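Local structure of variant surface glycoprotein MITat 1.13 (Trypanosoma brucei, 6Z8G) at residues E117-V122 against S259-A264; L85-A90 against P294-M299. The protein probably forms the dense surface coat of the parasite, one of a large series of antigenically distinct coat proteins through which the trypanosome evades host immunity. One frame throughout, in Å; residues are numbered along the deposited sequence.

Interaction 1. Residues E117-V122 against S259-A264; sequences EEAAGV and SNATVA. With NAG (2-acetamido-2-deoxy-beta-D-glucopyranose), chain D.
Asn260, the first residue of helix 260-273, meets Glu118, Ala119 and Val122 of helix 78-129, one of the two long helices of the helical coiled-coil bundle that forms the core of an A-type VSG N-terminal domain. The two short segments run nearly antiparallel, at 149°, with axes 8.6 Å apart. Asn260 carries an N-linked glycan, its ND2 bonded covalently to C1 of the first N-acetylglucosamine. Its amide is turned 65° from the carboxylate plane of Glu118. With CG anti to the carbonyl carbon, the side chain comes in at about a right angle to those of Glu118 and Val122, and OD1 lies 3.6 Å from CG2 of Val122, a methyl that packs without competing for a hydrogen bond.

Glu118 suits this place because its extended chain, with CG anti to the backbone N, carries the carboxylate out to the sugar's acetamide. The N-H of NAG N2 gives OE2 a 3.1 Å bond, bent to 140°, and a weaker, longer one to OE1. OE2 also accepts a bond from Asn124 ND2 of the second subunit, so one carboxylate ties glycan and dimer interface together; Lys38 of that subunit adds a weak, long ion pair that would probably favour the charged form.

At Ala261 the contact is mostly one of methyl groups and backbone. Small residues on both sides let the backbones draw close, the CA atoms of Ala119 and Ala261 being 5.3 Å apart. Val263 lies on the sugar's side, where its CG1 is 4.0 Å from NAG C8, the methyl of the acetamide. One turn on from Asn260, Ala264 points its CB toward the long helix, where this methyl packs on Ile116.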
ATOM      1  N   GLU B 117       4.235   0.497   8.219  1.00 23.42           N
ATOM      2  CA  GLU B 117       4.164   1.943   8.406  1.00 24.27           C
ATOM      3  C   GLU B 117       3.506   2.313   9.727  1.00 24.38           C
ATOM      4  O   GLU B 117       3.860   3.341  10.321  1.00 25.23           O
ATOM      5  CB  GLU B 117       3.421   2.605   7.249  1.00 24.99           C
ATOM      6  CG  GLU B 117       4.123   2.497   5.926  1.00 26.81           C
ATOM      7  CD  GLU B 117       5.345   3.383   5.826  1.00 29.62           C
ATOM      8  OE1 GLU B 117       5.611   4.151   6.793  1.00 30.19           O
ATOM      9  OE2 GLU B 117       6.039   3.300   4.775  1.00 30.98           O
ATOM     10  N   GLU B 118       2.534   1.522  10.195  1.00 19.35           N
ATOM     11  CA  GLU B 118       2.001   1.761  11.529  1.00 20.05           C
ATOM     12  C   GLU B 118       3.086   1.578  12.588  1.00 19.29           C
ATOM     13  O   GLU B 118       3.193   2.384  13.520  1.00 20.28           O
ATOM     14  CB  GLU B 118       0.814   0.841  11.801  1.00 20.61           C
ATOM     15  CG  GLU B 118       0.207   1.027  13.189  1.00 22.04           C
ATOM     16  CD  GLU B 118      -1.077   0.235  13.371  1.00 24.64           C
ATOM     17  OE1 GLU B 118      -1.555  -0.341  12.382  1.00 26.17           O
ATOM     18  OE2 GLU B 118      -1.619   0.187  14.495  1.00 25.52           O
ATOM     19  N   ALA B 119       3.922   0.543  12.446  1.00 18.33           N
ATOM     20  CA  ALA B 119       5.035   0.355  13.371  1.00 18.73           C
ATOM     21  C   ALA B 119       6.005   1.527  13.302  1.00 19.57           C
ATOM     22  O   ALA B 119       6.400   2.067  14.334  1.00 17.90           O
ATOM     23  CB  ALA B 119       5.766  -0.961  13.095  1.00 17.86           C
ATOM     24  N   ALA B 120       6.358   1.968  12.087  1.00 20.03           N
ATOM     25  CA  ALA B 120       7.240   3.126  11.929  1.00 20.73           C
ATOM     26  C   ALA B 120       6.714   4.334  12.694  1.00 21.83           C
ATOM     27  O   ALA B 120       7.473   5.018  13.396  1.00 20.89           O
ATOM     28  CB  ALA B 120       7.410   3.470  10.447  1.00 19.42           C
ATOM     29  N   GLY B 121       5.409   4.581  12.620  1.00 19.11           N
ATOM     30  CA  GLY B 121       4.853   5.694  13.360  1.00 21.24           C
ATOM     31  C   GLY B 121       5.086   5.568  14.852  1.00 20.44           C
ATOM     32  O   GLY B 121       5.396   6.554  15.522  1.00 21.86           O
ATOM     33  N   VAL B 122       4.949   4.356  15.397  1.00 18.01           N
ATOM     34  CA  VAL B 122       5.215   4.175  16.819  1.00 18.42           C
ATOM     35  C   VAL B 122       6.679   4.450  17.129  1.00 18.14           C
ATOM     36  O   VAL B 122       7.009   5.023  18.175  1.00 18.37           O
ATOM     37  CB  VAL B 122       4.804   2.773  17.295  1.00 17.60           C
ATOM     38  CG1 VAL B 122       5.178   2.595  18.787  1.00 17.93           C
ATOM     39  CG2 VAL B 122       3.326   2.560  17.068  1.00 19.10           C
ATOM     40  N   SER B 259       2.096  -5.478  19.893  1.00 18.61           N
ATOM     41  CA  SER B 259       2.536  -6.437  18.883  1.00 19.40           C
ATOM     42  C   SER B 259       2.835  -5.793  17.527  1.00 19.34           C
ATOM     43  O   SER B 259       3.146  -6.514  16.566  1.00 17.88           O
ATOM     44  CB  SER B 259       1.490  -7.545  18.713  1.00 21.21           C
ATOM     45  OG  SER B 259       0.164  -7.041  18.518  1.00 22.33           O
ATOM     46  N   ASN B 260       2.782  -4.458  17.431  1.00 21.28           N
ATOM     47  CA  ASN B 260       2.791  -3.789  16.125  1.00 19.79           C
ATOM     48  C   ASN B 260       4.002  -4.197  15.279  1.00 19.79           C
ATOM     49  O   ASN B 260       3.874  -4.513  14.086  1.00 17.77           O
ATOM     50  CB  ASN B 260       2.801  -2.266  16.319  1.00 19.10           C
ATOM     51  CG  ASN B 260       1.416  -1.655  16.607  1.00 21.73           C
ATOM     52  OD1 ASN B 260       1.320  -0.432  16.818  1.00 22.00           O
ATOM     53  ND2 ASN B 260       0.353  -2.474  16.623  1.00 22.42           N
ATOM     54  N   ALA B 261       5.193  -4.183  15.883  1.00 19.55           N
ATOM     55  CA  ALA B 261       6.407  -4.428  15.114  1.00 19.55           C
ATOM     56  C   ALA B 261       6.578  -5.912  14.785  1.00 19.41           C
ATOM     57  O   ALA B 261       7.048  -6.262  13.694  1.00 18.61           O
ATOM     58  CB  ALA B 261       7.612  -3.889  15.893  1.00 19.77           C
ATOM     59  N   THR B 262       6.177  -6.794  15.701  1.00 19.78           N
ATOM     60  CA  THR B 262       6.221  -8.225  15.423  1.00 20.42           C
ATOM     61  C   THR B 262       5.200  -8.596  14.358  1.00 19.42           C
ATOM     62  O   THR B 262       5.444  -9.495  13.547  1.00 18.58           O
ATOM     63  CB  THR B 262       6.005  -9.022  16.710  1.00 20.75           C
ATOM     64  OG1 THR B 262       6.987  -8.621  17.664  1.00 23.34           O
ATOM     65  CG2 THR B 262       6.220 -10.482  16.448  1.00 21.91           C
ATOM     66  N   VAL B 263       4.039  -7.933  14.361  1.00 17.40           N
ATOM     67  CA  VAL B 263       3.025  -8.195  13.353  1.00 18.87           C
ATOM     68  C   VAL B 263       3.494  -7.707  11.977  1.00 18.69           C
ATOM     69  O   VAL B 263       3.202  -8.338  10.956  1.00 17.45           O
ATOM     70  CB  VAL B 263       1.700  -7.556  13.809  1.00 20.29           C
ATOM     71  CG1 VAL B 263       0.805  -7.226  12.661  1.00 20.47           C
ATOM     72  CG2 VAL B 263       0.984  -8.478  14.818  1.00 20.61           C
ATOM     73  N   ALA B 264       4.280  -6.626  11.921  1.00 17.48           N
ATOM     74  CA  ALA B 264       4.841  -6.202  10.638  1.00 18.17           C
ATOM     75  C   ALA B 264       5.852  -7.221  10.124  1.00 17.70           C
ATOM     76  O   ALA B 264       5.816  -7.613   8.949  1.00 17.53           O
ATOM     77  CB  ALA B 264       5.487  -4.829  10.782  1.00 18.32           C
TER
HETATM   78  C1  NAG D   1      -0.986  -1.946  16.857  1.00 20.43           C
HETATM   79  C2  NAG D   1      -2.103  -2.749  16.151  1.00 22.11           C
HETATM   80  C3  NAG D   1      -3.458  -2.086  16.367  1.00 23.65           C
HETATM   81  C4  NAG D   1      -3.707  -1.820  17.846  1.00 22.80           C
HETATM   82  C5  NAG D   1      -2.552  -1.002  18.405  1.00 21.23           C
HETATM   83  C6  NAG D   1      -2.688  -0.693  19.878  1.00 23.45           C
HETATM   84  C7  NAG D   1      -1.804  -4.035  14.074  1.00 24.22           C
HETATM   85  C8  NAG D   1      -1.464  -3.964  12.611  1.00 21.04           C
HETATM   86  N2  NAG D   1      -1.824  -2.868  14.727  1.00 22.73           N
HETATM   87  O3  NAG D   1      -4.475  -2.920  15.825  1.00 23.31           O
HETATM   88  O4  NAG D   1      -4.904  -1.069  17.996  1.00 25.16           O
HETATM   89  O5  NAG D   1      -1.333  -1.741  18.244  1.00 21.54           O
HETATM   90  O6  NAG D   1      -1.692   0.237  20.280  1.00 21.07           O
HETATM   91  O7  NAG D   1      -2.048  -5.100  14.635  1.00 23.35           O

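Interaction 2. Residues L85-A90 against P294-M299; sequences LPLLGA and PKFKLM
The CD1-CE1 side of the Phe296 ring overlaps Pro86 and reaches Leu87, where the short helix 296-304 packs on a kinked turn of the long coiled-coil helix 78-129. Proline suits the kink: its nitrogen has no hydrogen to give to the preceding turn, and its ring offers a compact apolar surface instead. With CG anti to the backbone N (chi1 -178°), Phe296 brings CE1 to 3.8 Å from Pro86 CB, while Pro86 O lies at the ring edge, near its plane, 3.6 Å from CD1. Leu87 runs beside the aromatic side chain, both pointing the same way, and Ile325 of helix 318-329 also packs on Phe296.

Gly89 and Ala90 keep the long helix slim where Lys295 faces it. The lysine contributes its aliphatic part, CB and CG lying over the Gly89 carbonyl, and its bent chain leads the amino group away, toward a weak, long ion pair with Asp373 of the second subunit.

Met299, a flexible unbranched chain, fills the other end of the contact. Its CB lies 3.9 Å from Pro86 CB, and its CG sits 3.5 Å from both Pro86 CA and Leu85 O.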
ATOM      1  N   LEU B  85       3.205 -17.244 -34.511  1.00 21.91           N
ATOM      2  CA  LEU B  85       2.250 -18.116 -33.825  1.00 22.54           C
ATOM      3  C   LEU B  85       2.800 -18.847 -32.599  1.00 22.36           C
ATOM      4  O   LEU B  85       2.077 -18.926 -31.591  1.00 22.82           O
ATOM      5  CB  LEU B  85       1.664 -19.120 -34.819  1.00 22.50           C
ATOM      6  CG  LEU B  85       0.790 -18.567 -35.945  1.00 24.26           C
ATOM      7  CD1 LEU B  85       0.143 -19.718 -36.669  1.00 24.13           C
ATOM      8  CD2 LEU B  85      -0.251 -17.592 -35.377  1.00 23.23           C
ATOM      9  N   PRO B  86       4.012 -19.409 -32.598  1.00 22.02           N
ATOM     10  CA  PRO B  86       4.491 -20.031 -31.349  1.00 21.44           C
ATOM     11  C   PRO B  86       4.759 -19.023 -30.256  1.00 20.34           C
ATOM     12  O   PRO B  86       4.591 -19.347 -29.082  1.00 20.87           O
ATOM     13  CB  PRO B  86       5.779 -20.756 -31.774  1.00 21.99           C
ATOM     14  CG  PRO B  86       5.667 -20.888 -33.253  1.00 21.65           C
ATOM     15  CD  PRO B  86       4.946 -19.642 -33.708  1.00 20.90           C
ATOM     16  N   LEU B  87       5.082 -17.782 -30.613  1.00 19.81           N
ATOM     17  CA  LEU B  87       5.263 -16.762 -29.604  1.00 18.35           C
ATOM     18  C   LEU B  87       3.928 -16.393 -28.988  1.00 19.46           C
ATOM     19  O   LEU B  87       3.866 -16.040 -27.805  1.00 17.79           O
ATOM     20  CB  LEU B  87       5.920 -15.524 -30.214  1.00 18.39           C
ATOM     21  CG  LEU B  87       7.244 -15.742 -30.937  1.00 19.88           C
ATOM     22  CD1 LEU B  87       7.768 -14.437 -31.536  1.00 19.87           C
ATOM     23  CD2 LEU B  87       8.238 -16.323 -29.950  1.00 19.60           C
ATOM     24  N   LEU B  88       2.854 -16.535 -29.757  1.00 19.91           N
ATOM     25  CA  LEU B  88       1.553 -16.056 -29.314  1.00 20.63           C
ATOM     26  C   LEU B  88       1.014 -16.915 -28.175  1.00 20.68           C
ATOM     27  O   LEU B  88       0.646 -16.398 -27.115  1.00 19.57           O
ATOM     28  CB  LEU B  88       0.598 -16.035 -30.501  1.00 20.69           C
ATOM     29  CG  LEU B  88      -0.553 -15.059 -30.334  1.00 21.41           C
ATOM     30  CD1 LEU B  88      -1.049 -14.687 -31.701  1.00 23.22           C
ATOM     31  CD2 LEU B  88      -1.654 -15.716 -29.542  1.00 22.74           C
ATOM     32  N   GLY B  89       0.958 -18.236 -28.375  1.00 19.06           N
ATOM     33  CA  GLY B  89       0.416 -19.108 -27.339  1.00 19.58           C
ATOM     34  C   GLY B  89       1.247 -19.098 -26.065  1.00 19.95           C
ATOM     35  O   GLY B  89       0.707 -19.156 -24.953  1.00 21.01           O
ATOM     36  N   ALA B  90       2.578 -19.070 -26.205  1.00 20.14           N
ATOM     37  CA  ALA B  90       3.425 -18.946 -25.025  1.00 18.78           C
ATOM     38  C   ALA B  90       3.208 -17.604 -24.340  1.00 18.31           C
ATOM     39  O   ALA B  90       3.174 -17.523 -23.103  1.00 17.65           O
ATOM     40  CB  ALA B  90       4.892 -19.101 -25.417  1.00 19.42           C
ATOM     41  N   PRO B 294       5.610 -24.167 -21.558  1.00 26.53           N
ATOM     42  CA  PRO B 294       5.076 -25.429 -22.096  1.00 27.70           C
ATOM     43  C   PRO B 294       4.308 -25.307 -23.405  1.00 27.79           C
ATOM     44  O   PRO B 294       4.200 -26.312 -24.108  1.00 29.20           O
ATOM     45  CB  PRO B 294       4.153 -25.921 -20.968  1.00 29.08           C
ATOM     46  CG  PRO B 294       4.616 -25.171 -19.702  1.00 29.23           C
ATOM     47  CD  PRO B 294       5.114 -23.858 -20.195  1.00 27.69           C
ATOM     48  N   LYS B 295       3.710 -24.152 -23.736  1.00 27.48           N
ATOM     49  CA  LYS B 295       2.954 -24.041 -24.993  1.00 28.01           C
ATOM     50  C   LYS B 295       3.846 -23.954 -26.228  1.00 26.84           C
ATOM     51  O   LYS B 295       3.402 -24.286 -27.335  1.00 27.92           O
ATOM     52  CB  LYS B 295       2.031 -22.810 -24.967  1.00 27.96           C
ATOM     53  CG  LYS B 295       0.975 -22.796 -23.836  1.00 28.24           C
ATOM     54  CD  LYS B 295      -0.178 -23.812 -24.055  1.00 27.62           C
ATOM     55  CE  LYS B 295      -1.211 -23.723 -22.908  1.00 29.54           C
ATOM     56  NZ  LYS B 295      -2.561 -24.249 -23.275  1.00 31.23           N
ATOM     57  N   PHE B 296       5.098 -23.528 -26.054  1.00 23.06           N
ATOM     58  CA  PHE B 296       5.940 -23.120 -27.173  1.00 21.67           C
ATOM     59  C   PHE B 296       6.280 -24.266 -28.117  1.00 22.79           C
ATOM     60  O   PHE B 296       6.061 -24.154 -29.327  1.00 21.33           O
ATOM     61  CB  PHE B 296       7.210 -22.492 -26.618  1.00 21.01           C
ATOM     62  CG  PHE B 296       8.147 -21.982 -27.661  1.00 21.69           C
ATOM     63  CD1 PHE B 296       7.811 -20.891 -28.435  1.00 20.46           C
ATOM     64  CD2 PHE B 296       9.388 -22.567 -27.832  1.00 22.11           C
ATOM     65  CE1 PHE B 296       8.693 -20.409 -29.392  1.00 22.69           C
ATOM     66  CE2 PHE B 296      10.273 -22.092 -28.776  1.00 21.83           C
ATOM     67  CZ  PHE B 296       9.938 -21.011 -29.551  1.00 22.36           C
ATOM     68  N   LYS B 297       6.841 -25.367 -27.596  1.00 20.52           N
ATOM     69  CA  LYS B 297       7.358 -26.422 -28.472  1.00 21.43           C
ATOM     70  C   LYS B 297       6.284 -26.965 -29.414  1.00 22.89           C
ATOM     71  O   LYS B 297       6.529 -27.141 -30.616  1.00 21.99           O
ATOM     72  CB  LYS B 297       7.962 -27.554 -27.649  1.00 22.55           C
ATOM     73  N   LEU B 298       5.088 -27.247 -28.880  1.00 20.82           N
ATOM     74  CA  LEU B 298       4.029 -27.811 -29.706  1.00 20.01           C
ATOM     75  C   LEU B 298       3.668 -26.871 -30.847  1.00 22.02           C
ATOM     76  O   LEU B 298       3.461 -27.307 -31.983  1.00 21.70           O
ATOM     77  CB  LEU B 298       2.796 -28.117 -28.854  1.00 21.81           C
ATOM     78  CG  LEU B 298       1.609 -28.656 -29.665  1.00 23.92           C
ATOM     79  CD1 LEU B 298       2.020 -29.886 -30.453  1.00 24.60           C
ATOM     80  CD2 LEU B 298       0.416 -28.962 -28.772  1.00 24.21           C
ATOM     81  N   MET B 299       3.625 -25.568 -30.578  1.00 24.05           N
ATOM     82  CA  MET B 299       3.259 -24.660 -31.653  1.00 24.99           C
ATOM     83  C   MET B 299       4.380 -24.514 -32.669  1.00 24.91           C
ATOM     84  O   MET B 299       4.099 -24.281 -33.838  1.00 24.65           O
ATOM     85  CB  MET B 299       2.849 -23.295 -31.087  1.00 25.27           C
ATOM     86  CG  MET B 299       2.059 -22.408 -32.078  1.00 28.12           C
ATOM     87  SD  MET B 299       0.469 -23.085 -32.664  1.00 32.23           S
ATOM     88  CE  MET B 299      -0.450 -23.148 -31.102  1.00 26.32           C
TER

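How the interactions relate
Helix 78-129 serves both contacts, interaction 2 near its beginning and interaction 1 near its end. Their centres lie 47 Å apart and their nearest atoms about 33 Å, so the two do not touch. Along the chain, 85-90 comes first, then 117-122, 259-264 and finally 294-299; the pairing in interaction 1 is thus enclosed by that in interaction 2. Strands of the antiparallel sheet lie between 117-122 and 259-264, and the chain then returns to pack helices 260-273 and 296-304 against the same long helix at well-separated levels. Both sites also touch the second subunit, consistent with a dimer interface that runs along much of this elongated molecule.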